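Local coordinates for protein kirola (PDB 4IGX) that is of unknown function but, as a kiwifruit allergen with a Bet v 1-like fold, probably binds small hydrophobic molecules in an internal cavity, at residues V11-D16 with D143-H148; T68-V73 with I87-L92; V83-V88 with I101-D106. All coordinates share one frame; numbering follows the deposited sequence.

Interaction 1: V11-D16 with D143-H148; sequences VEILSD and DIETYH
Glu145 reaches across from the last turns of the C-terminal helix to Leu14 and Ser15, in the short link between strand 5-12 and helix 17-25. In the Bet v 1 fold this long helix lies against the curved antiparallel sheet, and here its end is tied to the chain just beyond the first strand. Traced outward, the glutamate meets the link atom by atom. CB is 4.0 Å from Ser15 OG. CG sits anti to the backbone N (chi1 -170°), which carries the extended side chain off the helix toward the link, and it passes Ser15 OG at 3.7 Å. CD comes up at the N-H edge of the peptide joining Ile13 to Leu14, almost in its plane, 3.4 Å from Leu14 N. Glu145 OE1 then accepts a moderately bent bond from Leu14 N at 2.6 Å, the donor coming from above the carboxylate plane, 41° out of it. Ser15 also rests its CB on His148 CB at 4.2 Å. Around the contact, Asn112 ND2 holds Ile13 O, while Asp16 caps helix 17-25 through Val19 N. At the tip of the glutamate, CB and CG of Leu14 each lie 3.2 Å from Glu145 OE1.

Interaction 2: T68-V73 with I87-L92; sequences TAKDIV and IVEGDL
Asp91 OD2 receives the Thr68 N-H nearly along the carboxylate's own C-O axis, at 2.8 Å from Thr68 N and almost straight (169°), and Asp91 N returns a bond to Thr68 O. The Asp71 carboxylate has Ile87 lying alongside; Ile87 CG1 comes at Asp71 OD1 obliquely, well out of the carboxylate plane, at 3.4 Å. The third, Glu89, runs beside Lys70, whose CG is anti to the backbone N (chi1 -178°) and whose chain is extended beyond, so that Glu89 OE2 and Lys70 NZ form a long salt bridge of 3.4 Å. Between these groups two antiparallel strands pair through a classic beta bulge: two residues, Val88 and Glu89, stand opposite the single Lys70. Lys70 O takes Val88 N at 2.7 Å and, weakly, Glu89 N at 3.3 Å, while Lys70 N donates to Glu89 O. Beyond the bulge, Gly90 lays its CA against Thr68 O, where a CB would clash. Ile72 CD1 packs on Val88 CG1 at 3.6 Å, the side chains crossing at about a right angle. Asp71 OD2 is hydrogen-bonded to an unidentified ligand, probably from the crystallisation liquor, whereas Asp71 OD1 is buried with no polar partner in the model. Burial with OD1 unpaired would tend to raise the pKa of Asp71, whereas the long salt bridge to Lys70 would, if anything, favour the ionised form of Glu89.

Interaction 3: V83-V88 with I101-D106; sequences VTFKIV and IIVQVD
Val83 and Val103 exchange both of their backbone bonds: Val83 N donates to Val103 O at 3.0 Å, and Val103 N to Val83 O at 2.9 Å. Two residues on, Phe85 and Ile101 do the same, with 2.8 Å from Phe85 N to Ile101 O and 2.8 Å from Ile101 N to Phe85 O. These are the hydrogen-bonded pairs of a beta hairpin, and Thr84 with Ile102 is the non-hydrogen-bonded pair between them. Two of the acceptors have a second, softer donor: Ile102 CA approaches Val83 O, and Thr84 CA approaches Ile101 O. Side chains close over both faces. Thr84 OG1 and CG2 lie beside Ile102 CG1. On the other face, Phe85 CG stands anti to its carbonyl carbon (chi1 -59°), bringing the ring edge to Ile101 O and, through CE2, to Val103 CG2 at 4.1 Å. Farther along, Ile87 CD1 meets Ile101 CD1 at 3.6 Å. The other edge of 83-88 is bonded to strand 65-77, Thr84 pairing with Glu74 and Ala75, and Lys86 with Ile72. Strand 96-106 has strand 113-122 as its next neighbour, where Trp116 touches Val103, and Phe85 leans on Leu28 in the loop between helices 17-25 and 31-34.

How the interactions relate
From the N terminus, the chain leaves its first strand through 11-16, and the last helix meets that link at 143-148, so interaction 1 closes a loop of 126 residues that encloses both other contacts. Inside it, interaction 2 closes the hairpin of strands 65-77 and 82-88, and interaction 3 closes the next one, between 82-88 and 96-106. Neither hairpin nests in the other: they follow in series and share strand 82-88, including Ile87 and Val88. The two also touch where Asp71 OD2 packs on Phe85 CB at 3.5 Å. Interaction 1 lies on the opposite side of the chain's centre from interaction 2, their centres about 25 Å apart, and joins the C-terminal helix to the link that leaves the outermost strand 5-12.

Interaction 1: V11-D16 with D143-H148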
loop_
_atom_site.group_PDB
_atom_site.type_symbol
_atom_site.label_atom_id
_atom_site.label_comp_id
_atom_site.label_asym_id
_atom_site.label_seq_id
_atom_site.Cartn_x
_atom_site.Cartn_y
_atom_site.Cartn_z
ATOM N N VAL A 11 4.568 -7.486 9.274
ATOM C CA VAL A 11 3.889 -7.165 10.526
ATOM C C VAL A 11 2.875 -8.242 10.890
ATOM O O VAL A 11 2.045 -8.608 10.079
ATOM C CB VAL A 11 3.042 -5.868 10.400
ATOM C CG1 VAL A 11 2.544 -5.456 11.814
ATOM C CG2 VAL A 11 3.808 -4.749 9.709
ATOM N N GLU A 12 2.887 -8.697 12.120
ATOM C CA GLU A 12 1.833 -9.588 12.603
ATOM C C GLU A 12 0.581 -8.723 12.778
ATOM O O GLU A 12 0.667 -7.566 13.216
ATOM C CB GLU A 12 2.244 -10.214 13.923
ATOM C CG GLU A 12 1.276 -11.288 14.501
ATOM C CD GLU A 12 1.713 -12.727 14.211
ATOM O OE1 GLU A 12 2.287 -12.949 13.119
ATOM O OE2 GLU A 12 1.481 -13.632 15.071
ATOM N N ILE A 13 -0.568 -9.246 12.363
ATOM C CA ILE A 13 -1.822 -8.568 12.599
ATOM C C ILE A 13 -2.667 -9.533 13.449
ATOM O O ILE A 13 -2.572 -10.741 13.292
ATOM C CB ILE A 13 -2.545 -8.187 11.303
ATOM C CG1 ILE A 13 -2.711 -9.406 10.374
ATOM C CG2 ILE A 13 -1.800 -7.025 10.548
ATOM C CD1 ILE A 13 -3.962 -9.315 9.463
ATOM N N LEU A 14 -3.469 -8.994 14.356
ATOM C CA LEU A 14 -4.298 -9.814 15.238
ATOM C C LEU A 14 -5.723 -9.946 14.729
ATOM O O LEU A 14 -6.456 -10.762 15.220
ATOM C CB LEU A 14 -4.303 -9.233 16.648
ATOM C CG LEU A 14 -2.907 -9.118 17.247
ATOM C CD1 LEU A 14 -2.962 -8.401 18.592
ATOM C CD2 LEU A 14 -2.250 -10.503 17.351
ATOM N N SER A 15 -6.105 -9.145 13.739
ATOM C CA SER A 15 -7.437 -9.244 13.151
ATOM C C SER A 15 -7.441 -10.303 12.037
ATOM O O SER A 15 -6.425 -10.940 11.760
ATOM C CB SER A 15 -7.854 -7.871 12.611
ATOM O OG SER A 15 -6.943 -7.422 11.610
ATOM N N ASP A 16 -8.579 -10.469 11.383
ATOM C CA ASP A 16 -8.728 -11.478 10.341
ATOM C C ASP A 16 -8.021 -11.050 9.045
ATOM O O ASP A 16 -8.293 -9.982 8.485
ATOM C CB ASP A 16 -10.218 -11.748 10.102
ATOM C CG ASP A 16 -10.446 -12.972 9.291
ATOM O OD1 ASP A 16 -11.054 -13.932 9.799
ATOM O OD2 ASP A 16 -9.976 -12.989 8.144
ATOM N N ASP A 143 -3.710 0.673 11.959
ATOM C CA ASP A 143 -4.968 1.395 12.061
ATOM C C ASP A 143 -6.086 0.434 11.636
ATOM O O ASP A 143 -7.109 0.330 12.296
ATOM C CB ASP A 143 -4.979 2.632 11.146
ATOM C CG ASP A 143 -4.108 3.790 11.666
ATOM O OD1 ASP A 143 -3.695 3.837 12.845
ATOM O OD2 ASP A 143 -3.837 4.710 10.865
ATOM N N ILE A 144 -5.846 -0.289 10.541
ATOM C CA ILE A 144 -6.823 -1.173 9.938
ATOM C C ILE A 144 -7.136 -2.316 10.910
ATOM O O ILE A 144 -8.285 -2.623 11.175
ATOM C CB ILE A 144 -6.298 -1.681 8.583
ATOM C CG1 ILE A 144 -6.275 -0.533 7.570
ATOM C CG2 ILE A 144 -7.135 -2.813 8.025
ATOM C CD1 ILE A 144 -5.809 -0.937 6.183
ATOM N N GLU A 145 -6.084 -2.896 11.460
ATOM C CA GLU A 145 -6.181 -3.943 12.452
ATOM C C GLU A 145 -7.050 -3.466 13.602
ATOM O O GLU A 145 -8.083 -4.075 13.875
ATOM C CB GLU A 145 -4.767 -4.287 12.942
ATOM C CG GLU A 145 -4.625 -5.528 13.809
ATOM C CD GLU A 145 -3.250 -5.615 14.520
ATOM O OE1 GLU A 145 -3.004 -6.597 15.261
ATOM O OE2 GLU A 145 -2.413 -4.698 14.353
ATOM N N THR A 146 -6.660 -2.360 14.254
ATOM C CA THR A 146 -7.394 -1.890 15.429
ATOM C C THR A 146 -8.826 -1.521 15.071
ATOM O O THR A 146 -9.736 -1.825 15.813
ATOM C CB THR A 146 -6.697 -0.698 16.166
ATOM O OG1 THR A 146 -6.328 0.302 15.211
ATOM C CG2 THR A 146 -5.441 -1.167 16.885
ATOM N N TYR A 147 -9.028 -0.908 13.913
ATOM C CA TYR A 147 -10.376 -0.597 13.416
ATOM C C TYR A 147 -11.267 -1.839 13.407
ATOM O O TYR A 147 -12.415 -1.781 13.792
ATOM C CB TYR A 147 -10.274 0.013 12.018
ATOM C CG TYR A 147 -11.587 0.248 11.282
ATOM C CD1 TYR A 147 -12.281 -0.817 10.717
ATOM C CD2 TYR A 147 -12.100 1.535 11.106
ATOM C CE1 TYR A 147 -13.460 -0.634 10.028
ATOM C CE2 TYR A 147 -13.299 1.733 10.398
ATOM C CZ TYR A 147 -13.960 0.634 9.864
ATOM O OH TYR A 147 -15.119 0.765 9.165
ATOM N N HIS A 148 -10.716 -2.966 13.026
ATOM C CA HIS A 148 -11.457 -4.192 12.935
ATOM C C HIS A 148 -11.467 -4.989 14.235
ATOM O O HIS A 148 -12.150 -5.951 14.319
ATOM C CB HIS A 148 -10.916 -5.045 11.776
ATOM C CG HIS A 148 -11.261 -4.510 10.427
ATOM N ND1 HIS A 148 -12.496 -4.674 9.862
ATOM C CD2 HIS A 148 -10.550 -3.761 9.560
ATOM C CE1 HIS A 148 -12.528 -4.055 8.701
ATOM N NE2 HIS A 148 -11.356 -3.497 8.494
#

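Interaction 2: T68-V73 with I87-L92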
loop_
_atom_site.group_PDB
_atom_site.type_symbol
_atom_site.label_atom_id
_atom_site.label_comp_id
_atom_site.label_asym_id
_atom_site.label_seq_id
_atom_site.Cartn_x
_atom_site.Cartn_y
_atom_site.Cartn_z
ATOM N N THR A 68 0.312 13.210 -2.648
ATOM C CA THR A 68 -0.514 12.454 -3.577
ATOM C C THR A 68 0.328 11.429 -4.308
ATOM O O THR A 68 1.502 11.632 -4.501
ATOM C CB THR A 68 -1.177 13.342 -4.621
ATOM O OG1 THR A 68 -0.169 13.902 -5.481
ATOM C CG2 THR A 68 -1.970 14.450 -3.952
ATOM N N ALA A 69 -0.314 10.325 -4.674
ATOM C CA ALA A 69 0.237 9.286 -5.556
ATOM C C ALA A 69 -0.870 8.757 -6.485
ATOM O O ALA A 69 -1.998 8.539 -6.053
ATOM C CB ALA A 69 0.809 8.137 -4.747
ATOM N N LYS A 70 -0.544 8.557 -7.751
ATOM C CA LYS A 70 -1.460 7.924 -8.678
ATOM C C LYS A 70 -0.869 6.564 -9.006
ATOM O O LYS A 70 0.294 6.459 -9.401
ATOM C CB LYS A 70 -1.630 8.761 -9.927
ATOM C CG LYS A 70 -2.603 8.225 -10.942
ATOM C CD LYS A 70 -2.866 9.321 -11.973
ATOM C CE LYS A 70 -3.341 8.816 -13.293
ATOM N NZ LYS A 70 -3.384 9.947 -14.296
ATOM N N ASP A 71 -1.693 5.540 -8.829
ATOM C CA ASP A 71 -1.238 4.152 -8.829
ATOM C C ASP A 71 -1.992 3.377 -9.902
ATOM O O ASP A 71 -3.182 3.601 -10.094
ATOM C CB ASP A 71 -1.538 3.467 -7.474
ATOM C CG ASP A 71 -0.570 3.862 -6.357
ATOM O OD1 ASP A 71 0.089 4.929 -6.434
ATOM O OD2 ASP A 71 -0.481 3.088 -5.356
ATOM N N ILE A 72 -1.304 2.469 -10.580
ATOM C CA ILE A 72 -1.954 1.474 -11.412
ATOM C C ILE A 72 -1.932 0.158 -10.622
ATOM O O ILE A 72 -0.923 -0.175 -10.006
ATOM C CB ILE A 72 -1.238 1.405 -12.775
ATOM C CG1 ILE A 72 -1.134 2.828 -13.324
ATOM C CG2 ILE A 72 -1.981 0.516 -13.743
ATOM C CD1 ILE A 72 -0.610 2.985 -14.802
ATOM N N VAL A 73 -3.067 -0.538 -10.534
ATOM C CA VAL A 73 -3.074 -1.892 -9.958
ATOM C C VAL A 73 -2.505 -2.864 -10.994
ATOM O O VAL A 73 -3.129 -3.102 -12.037
ATOM C CB VAL A 73 -4.461 -2.351 -9.552
ATOM C CG1 VAL A 73 -4.419 -3.821 -8.999
ATOM C CG2 VAL A 73 -5.052 -1.368 -8.519
ATOM N N ILE A 87 3.361 3.056 -8.734
ATOM C CA ILE A 87 3.132 4.485 -8.607
ATOM C C ILE A 87 3.570 5.153 -9.899
ATOM O O ILE A 87 4.701 5.013 -10.310
ATOM C CB ILE A 87 3.920 5.111 -7.435
ATOM C CG1 ILE A 87 3.429 4.594 -6.063
ATOM C CG2 ILE A 87 3.709 6.595 -7.439
ATOM C CD1 ILE A 87 3.807 3.241 -5.707
ATOM N N VAL A 88 2.666 5.865 -10.548
ATOM C CA VAL A 88 3.011 6.547 -11.799
ATOM C C VAL A 88 3.144 8.035 -11.625
ATOM O O VAL A 88 3.875 8.656 -12.355
ATOM C CB VAL A 88 2.036 6.208 -12.962
ATOM C CG1 VAL A 88 2.097 4.712 -13.248
ATOM C CG2 VAL A 88 0.582 6.675 -12.676
ATOM N N GLU A 89 2.484 8.622 -10.648
ATOM C CA GLU A 89 2.572 10.069 -10.469
ATOM C C GLU A 89 2.542 10.431 -9.033
ATOM O O GLU A 89 1.912 9.728 -8.220
ATOM C CB GLU A 89 1.362 10.764 -11.083
ATOM C CG GLU A 89 1.555 11.270 -12.476
ATOM C CD GLU A 89 0.258 11.807 -13.039
ATOM O OE1 GLU A 89 -0.301 12.755 -12.451
ATOM O OE2 GLU A 89 -0.217 11.258 -14.058
ATOM N N GLY A 90 3.166 11.563 -8.724
ATOM C CA GLY A 90 3.067 12.134 -7.409
ATOM C C GLY A 90 4.380 12.284 -6.705
ATOM O O GLY A 90 5.440 12.035 -7.249
ATOM N N ASP A 91 4.286 12.690 -5.456
ATOM C CA ASP A 91 5.439 13.069 -4.654
ATOM C C ASP A 91 6.597 12.060 -4.681
ATOM O O ASP A 91 7.743 12.447 -4.827
ATOM C CB ASP A 91 4.964 13.354 -3.233
ATOM C CG ASP A 91 4.028 14.561 -3.183
ATOM O OD1 ASP A 91 4.542 15.693 -3.010
ATOM O OD2 ASP A 91 2.798 14.404 -3.363
ATOM N N LEU A 92 6.318 10.771 -4.548
ATOM C CA LEU A 92 7.405 9.807 -4.618
ATOM C C LEU A 92 8.224 9.917 -5.933
ATOM O O LEU A 92 9.437 9.745 -5.897
ATOM C CB LEU A 92 6.899 8.388 -4.402
ATOM C CG LEU A 92 6.549 8.074 -2.932
ATOM C CD1 LEU A 92 5.746 6.803 -2.872
ATOM C CD2 LEU A 92 7.793 7.978 -2.070
#

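Interaction 3: V83-V88 with I101-D106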
loop_
_atom_site.group_PDB
_atom_site.type_symbol
_atom_site.label_atom_id
_atom_site.label_comp_id
_atom_site.label_asym_id
_atom_site.label_seq_id
_atom_site.Cartn_x
_atom_site.Cartn_y
_atom_site.Cartn_z
ATOM N N VAL A 83 -1.537 -8.068 -3.606
ATOM C CA VAL A 83 -1.867 -7.015 -4.573
ATOM C C VAL A 83 -0.643 -6.137 -4.825
ATOM O O VAL A 83 0.087 -5.823 -3.904
ATOM C CB VAL A 83 -3.040 -6.098 -4.087
ATOM C CG1 VAL A 83 -3.463 -5.097 -5.228
ATOM C CG2 VAL A 83 -4.224 -6.912 -3.628
ATOM N N THR A 84 -0.459 -5.732 -6.075
ATOM C CA THR A 84 0.682 -4.967 -6.538
ATOM C C THR A 84 0.223 -3.642 -7.184
ATOM O O THR A 84 -0.539 -3.638 -8.150
ATOM C CB THR A 84 1.485 -5.760 -7.593
ATOM O OG1 THR A 84 1.853 -7.027 -7.047
ATOM C CG2 THR A 84 2.725 -5.030 -7.998
ATOM N N PHE A 85 0.703 -2.548 -6.615
ATOM C CA PHE A 85 0.456 -1.205 -7.052
ATOM C C PHE A 85 1.729 -0.622 -7.634
ATOM O O PHE A 85 2.793 -0.738 -7.007
ATOM C CB PHE A 85 0.103 -0.340 -5.848
ATOM C CG PHE A 85 -1.089 -0.809 -5.116
ATOM C CD1 PHE A 85 -2.350 -0.457 -5.553
ATOM C CD2 PHE A 85 -0.958 -1.630 -3.998
ATOM C CE1 PHE A 85 -3.453 -0.888 -4.870
ATOM C CE2 PHE A 85 -2.067 -2.082 -3.328
ATOM C CZ PHE A 85 -3.315 -1.698 -3.765
ATOM N N LYS A 86 1.628 0.032 -8.793
ATOM C CA LYS A 86 2.748 0.773 -9.330
ATOM C C LYS A 86 2.448 2.262 -9.283
ATOM O O LYS A 86 1.431 2.685 -9.792
ATOM C CB LYS A 86 2.992 0.374 -10.775
ATOM C CG LYS A 86 4.047 1.199 -11.506
ATOM C CD LYS A 86 4.232 0.643 -12.877
ATOM C CE LYS A 86 5.016 1.542 -13.745
ATOM N NZ LYS A 86 5.154 0.868 -15.072
ATOM N N ILE A 87 3.361 3.056 -8.734
ATOM C CA ILE A 87 3.132 4.485 -8.607
ATOM C C ILE A 87 3.570 5.153 -9.899
ATOM O O ILE A 87 4.701 5.013 -10.310
ATOM C CB ILE A 87 3.920 5.111 -7.435
ATOM C CG1 ILE A 87 3.429 4.594 -6.063
ATOM C CG2 ILE A 87 3.709 6.595 -7.439
ATOM C CD1 ILE A 87 3.807 3.241 -5.707
ATOM N N VAL A 88 2.666 5.865 -10.548
ATOM C CA VAL A 88 3.011 6.547 -11.799
ATOM C C VAL A 88 3.144 8.035 -11.625
ATOM O O VAL A 88 3.875 8.656 -12.355
ATOM C CB VAL A 88 2.036 6.208 -12.962
ATOM C CG1 VAL A 88 2.097 4.712 -13.248
ATOM C CG2 VAL A 88 0.582 6.675 -12.676
ATOM N N ILE A 101 4.717 -1.228 -5.027
ATOM C CA ILE A 101 4.323 -1.624 -3.690
ATOM C C ILE A 101 3.511 -2.880 -3.826
ATOM O O ILE A 101 2.515 -2.934 -4.575
ATOM C CB ILE A 101 3.498 -0.553 -2.938
ATOM C CG1 ILE A 101 4.288 0.755 -2.864
ATOM C CG2 ILE A 101 3.140 -1.067 -1.532
ATOM C CD1 ILE A 101 3.536 1.911 -2.334
ATOM N N ILE A 102 3.971 -3.913 -3.142
ATOM C CA ILE A 102 3.248 -5.166 -3.083
ATOM C C ILE A 102 2.816 -5.345 -1.639
ATOM O O ILE A 102 3.625 -5.146 -0.725
ATOM C CB ILE A 102 4.166 -6.323 -3.512
ATOM C CG1 ILE A 102 4.730 -6.032 -4.904
ATOM C CG2 ILE A 102 3.442 -7.675 -3.463
ATOM C CD1 ILE A 102 5.838 -6.965 -5.278
ATOM N N VAL A 103 1.543 -5.684 -1.425
ATOM C CA VAL A 103 1.038 -6.041 -0.088
ATOM C C VAL A 103 0.639 -7.488 -0.128
ATOM O O VAL A 103 -0.025 -7.884 -1.073
ATOM C CB VAL A 103 -0.216 -5.219 0.265
ATOM C CG1 VAL A 103 -0.540 -5.341 1.724
ATOM C CG2 VAL A 103 -0.016 -3.738 -0.140
ATOM N N GLN A 104 0.989 -8.276 0.895
ATOM C CA GLN A 104 0.764 -9.721 0.855
ATOM C C GLN A 104 0.275 -10.183 2.213
ATOM O O GLN A 104 0.900 -9.907 3.222
ATOM C CB GLN A 104 2.078 -10.439 0.503
ATOM C CG GLN A 104 2.013 -11.922 0.118
ATOM C CD GLN A 104 1.991 -12.895 1.305
ATOM O OE1 GLN A 104 2.735 -12.734 2.312
ATOM N NE2 GLN A 104 1.143 -13.922 1.195
ATOM N N VAL A 105 -0.831 -10.912 2.239
ATOM C CA VAL A 105 -1.369 -11.407 3.485
ATOM C C VAL A 105 -1.201 -12.901 3.629
ATOM O O VAL A 105 -1.762 -13.663 2.864
ATOM C CB VAL A 105 -2.842 -11.049 3.603
ATOM C CG1 VAL A 105 -3.270 -11.173 5.020
ATOM C CG2 VAL A 105 -3.067 -9.633 3.072
ATOM N N ASP A 106 -0.426 -13.319 4.622
ATOM C CA ASP A 106 -0.310 -14.746 4.953
ATOM C C ASP A 106 -1.381 -15.114 5.984
ATOM O O ASP A 106 -1.384 -14.594 7.111
ATOM C CB ASP A 106 1.098 -15.090 5.475
ATOM C CG ASP A 106 1.233 -16.570 5.894
ATOM O OD1 ASP A 106 0.941 -17.476 5.061
ATOM O OD2 ASP A 106 1.624 -16.839 7.072
#